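Local coordinates for Ycf48-like protein (Thermosynechococcus elongatus, PDB 5OJ5), which binds the C-terminal extension of the D1 precursor and probably assists early photosystem II assembly and replacement of photodamaged D1, at residues A[206-211]-A[215-220]. Sequence-based numbering, arbitrary orientation.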
loop_
_atom_site.group_PDB
_atom_site.type_symbol
_atom_site.label_atom_id
_atom_site.label_comp_id
_atom_site.label_asym_id
_atom_site.label_seq_id
_atom_site.Cartn_x
_atom_site.Cartn_y
_atom_site.Cartn_z
ATOM N N TYR A 206 0.451 -4.774 17.370
ATOM C CA TYR A 206 1.231 -4.656 16.153
ATOM C C TYR A 206 2.606 -5.213 16.419
ATOM O O TYR A 206 2.996 -5.442 17.563
ATOM C CB TYR A 206 1.256 -3.217 15.636
ATOM C CG TYR A 206 2.022 -2.228 16.474
ATOM C CD1 TYR A 206 3.345 -1.854 16.141
ATOM C CD2 TYR A 206 1.441 -1.588 17.568
ATOM C CE1 TYR A 206 4.041 -0.927 16.882
ATOM C CE2 TYR A 206 2.157 -0.648 18.317
ATOM C CZ TYR A 206 3.450 -0.324 17.951
ATOM O OH TYR A 206 4.123 0.613 18.710
ATOM N N SER A 207 3.339 -5.408 15.330
ATOM C CA SER A 207 4.690 -5.937 15.401
ATOM C C SER A 207 5.592 -5.125 14.478
ATOM O O SER A 207 5.150 -4.616 13.446
ATOM C CB SER A 207 4.768 -7.398 15.021
ATOM O OG SER A 207 3.908 -8.162 15.877
ATOM N N THR A 208 6.868 -5.026 14.840
ATOM C CA THR A 208 7.867 -4.365 14.009
ATOM C C THR A 208 9.045 -5.289 13.735
ATOM O O THR A 208 9.356 -6.187 14.528
ATOM C CB THR A 208 8.361 -3.052 14.641
ATOM O OG1 THR A 208 8.916 -3.327 15.930
ATOM C CG2 THR A 208 7.248 -2.016 14.786
ATOM N N TRP A 209 9.712 -5.031 12.616
ATOM C CA TRP A 209 10.933 -5.767 12.289
ATOM C C TRP A 209 11.887 -4.829 11.597
ATOM O O TRP A 209 11.475 -4.018 10.782
ATOM C CB TRP A 209 10.628 -6.963 11.374
ATOM C CG TRP A 209 11.890 -7.707 10.980
ATOM C CD1 TRP A 209 12.520 -8.657 11.698
ATOM C CD2 TRP A 209 12.673 -7.490 9.793
ATOM N NE1 TRP A 209 13.654 -9.081 11.007
ATOM C CE2 TRP A 209 13.742 -8.392 9.832
ATOM C CE3 TRP A 209 12.542 -6.641 8.699
ATOM C CZ2 TRP A 209 14.704 -8.456 8.808
ATOM C CZ3 TRP A 209 13.494 -6.708 7.687
ATOM C CH2 TRP A 209 14.535 -7.615 7.756
ATOM N N GLU A 210 13.174 -4.976 11.885
ATOM C CA GLU A 210 14.195 -4.288 11.111
ATOM C C GLU A 210 15.331 -5.249 10.848
ATOM O O GLU A 210 15.541 -6.197 11.603
ATOM C CB GLU A 210 14.745 -3.039 11.791
ATOM C CG GLU A 210 15.361 -3.267 13.082
ATOM C CD GLU A 210 15.906 -1.956 13.616
ATOM O OE1 GLU A 210 16.839 -1.373 13.008
ATOM O OE2 GLU A 210 15.361 -1.491 14.623
ATOM N N PRO A 211 16.110 -4.995 9.787
ATOM C CA PRO A 211 17.234 -5.862 9.438
ATOM C C PRO A 211 18.110 -6.093 10.644
ATOM O O PRO A 211 18.395 -5.165 11.419
ATOM C CB PRO A 211 17.961 -5.056 8.364
ATOM C CG PRO A 211 16.864 -4.340 7.678
ATOM C CD PRO A 211 15.837 -4.007 8.738
ATOM N N ALA A 215 13.353 -12.034 14.576
ATOM C CA ALA A 215 11.931 -12.261 14.734
ATOM C C ALA A 215 11.276 -10.894 14.803
ATOM O O ALA A 215 11.928 -9.900 15.125
ATOM C CB ALA A 215 11.635 -13.034 16.029
ATOM N N TRP A 216 9.985 -10.862 14.543
ATOM C CA TRP A 216 9.205 -9.644 14.776
ATOM C C TRP A 216 9.148 -9.344 16.273
ATOM O O TRP A 216 9.134 -10.250 17.110
ATOM C CB TRP A 216 7.766 -9.871 14.282
ATOM C CG TRP A 216 7.649 -9.971 12.777
ATOM C CD1 TRP A 216 7.792 -11.095 12.035
ATOM C CD2 TRP A 216 7.350 -8.927 11.874
ATOM N NE1 TRP A 216 7.586 -10.818 10.706
ATOM C CE2 TRP A 216 7.315 -9.487 10.585
ATOM C CE3 TRP A 216 7.065 -7.572 12.022
ATOM C CZ2 TRP A 216 6.992 -8.730 9.459
ATOM C CZ3 TRP A 216 6.773 -6.812 10.872
ATOM C CH2 TRP A 216 6.728 -7.401 9.627
ATOM N N GLU A 217 9.037 -8.075 16.606
ATOM C CA GLU A 217 8.868 -7.624 17.985
ATOM C C GLU A 217 7.437 -7.162 18.184
ATOM O O GLU A 217 7.025 -6.196 17.522
ATOM C CB GLU A 217 9.822 -6.456 18.245
ATOM C CG GLU A 217 9.709 -5.840 19.623
ATOM C CD GLU A 217 10.923 -4.988 19.950
ATOM O OE1 GLU A 217 11.201 -4.787 21.149
ATOM O OE2 GLU A 217 11.602 -4.506 19.005
ATOM N N PRO A 218 6.650 -7.789 19.070
ATOM C CA PRO A 218 5.269 -7.344 19.300
ATOM C C PRO A 218 5.233 -6.136 20.220
ATOM O O PRO A 218 6.092 -5.952 21.092
ATOM C CB PRO A 218 4.631 -8.560 19.988
ATOM C CG PRO A 218 5.767 -9.208 20.723
ATOM C CD PRO A 218 6.977 -8.999 19.848
ATOM N N HIS A 219 4.211 -5.326 20.024
ATOM C CA HIS A 219 3.962 -4.113 20.804
ATOM C C HIS A 219 2.462 -4.050 21.095
ATOM O O HIS A 219 1.648 -4.233 20.189
ATOM C CB HIS A 219 4.335 -2.864 20.012
ATOM C CG HIS A 219 5.736 -2.846 19.545
ATOM N ND1 HIS A 219 6.787 -2.431 20.319
ATOM C CD2 HIS A 219 6.261 -3.250 18.368
ATOM C CE1 HIS A 219 7.905 -2.547 19.612
ATOM N NE2 HIS A 219 7.598 -3.013 18.413
ATOM N N ASN A 220 2.054 -3.851 22.347
ATOM C CA ASN A 220 0.606 -3.730 22.563
ATOM C C ASN A 220 0.081 -2.429 21.952
ATOM O O ASN A 220 0.791 -1.425 21.815
ATOM C CB ASN A 220 0.202 -3.778 24.048
ATOM C CG ASN A 220 -1.249 -4.293 24.269
ATOM O OD1 ASN A 220 -2.018 -4.581 23.315
ATOM N ND2 ASN A 220 -1.611 -4.453 25.556
HETATM O O HOH W 1 11.547 -3.932 15.628
#
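Tyr206 and Thr208 pair with His219 and Glu217 in an antiparallel beta hairpin, the two outer strands of a four-stranded blade of the seven-bladed propeller, with strand 217-220 at the blade's outer edge. Two N-H...O bonds join each of these pairs, such as Glu217 N to Thr208 O at 2.8 Å. They flank the non-hydrogen-bonded pair of Ser207 and Pro218, where the proline's lack of an N-H costs no bond. On the face carrying Tyr206, Thr208, Glu217 and His219, the His219 CB sits 3.6 Å from the ring centroid of Tyr206. The imidazole continues past it, its plane 22° from the phenol's but slid aside with little overlap. With CG of His219 anti to its carbonyl carbon (chi1 -57°), the imidazole reaches Thr208, whose OG1 meets NE2 of His219 at the ring edge, 2.8 Å away. A water 2.7 Å from Thr208 OG1 also donates a weak bond to Glu217 OE2. On the opposite face, the one carrying Ser207 and Pro218, CB of Trp209 covers the Trp216 six-membered ring, and the Trp209 indole turns an edge toward the Trp216 face. NE1 of Trp209 and of Trp216 donate hydrogen bonds to Gln213 O and Gly162 O. Within the Arg-rich patch, the hairpin thus turns its tryptophans to strand 175-178 and Tyr206 to Leu227 and Met230 of strand 227-232; hydration marks the Thr208-Glu217 end of this mixed face, where the Thr208 bond restrains imidazole rotation.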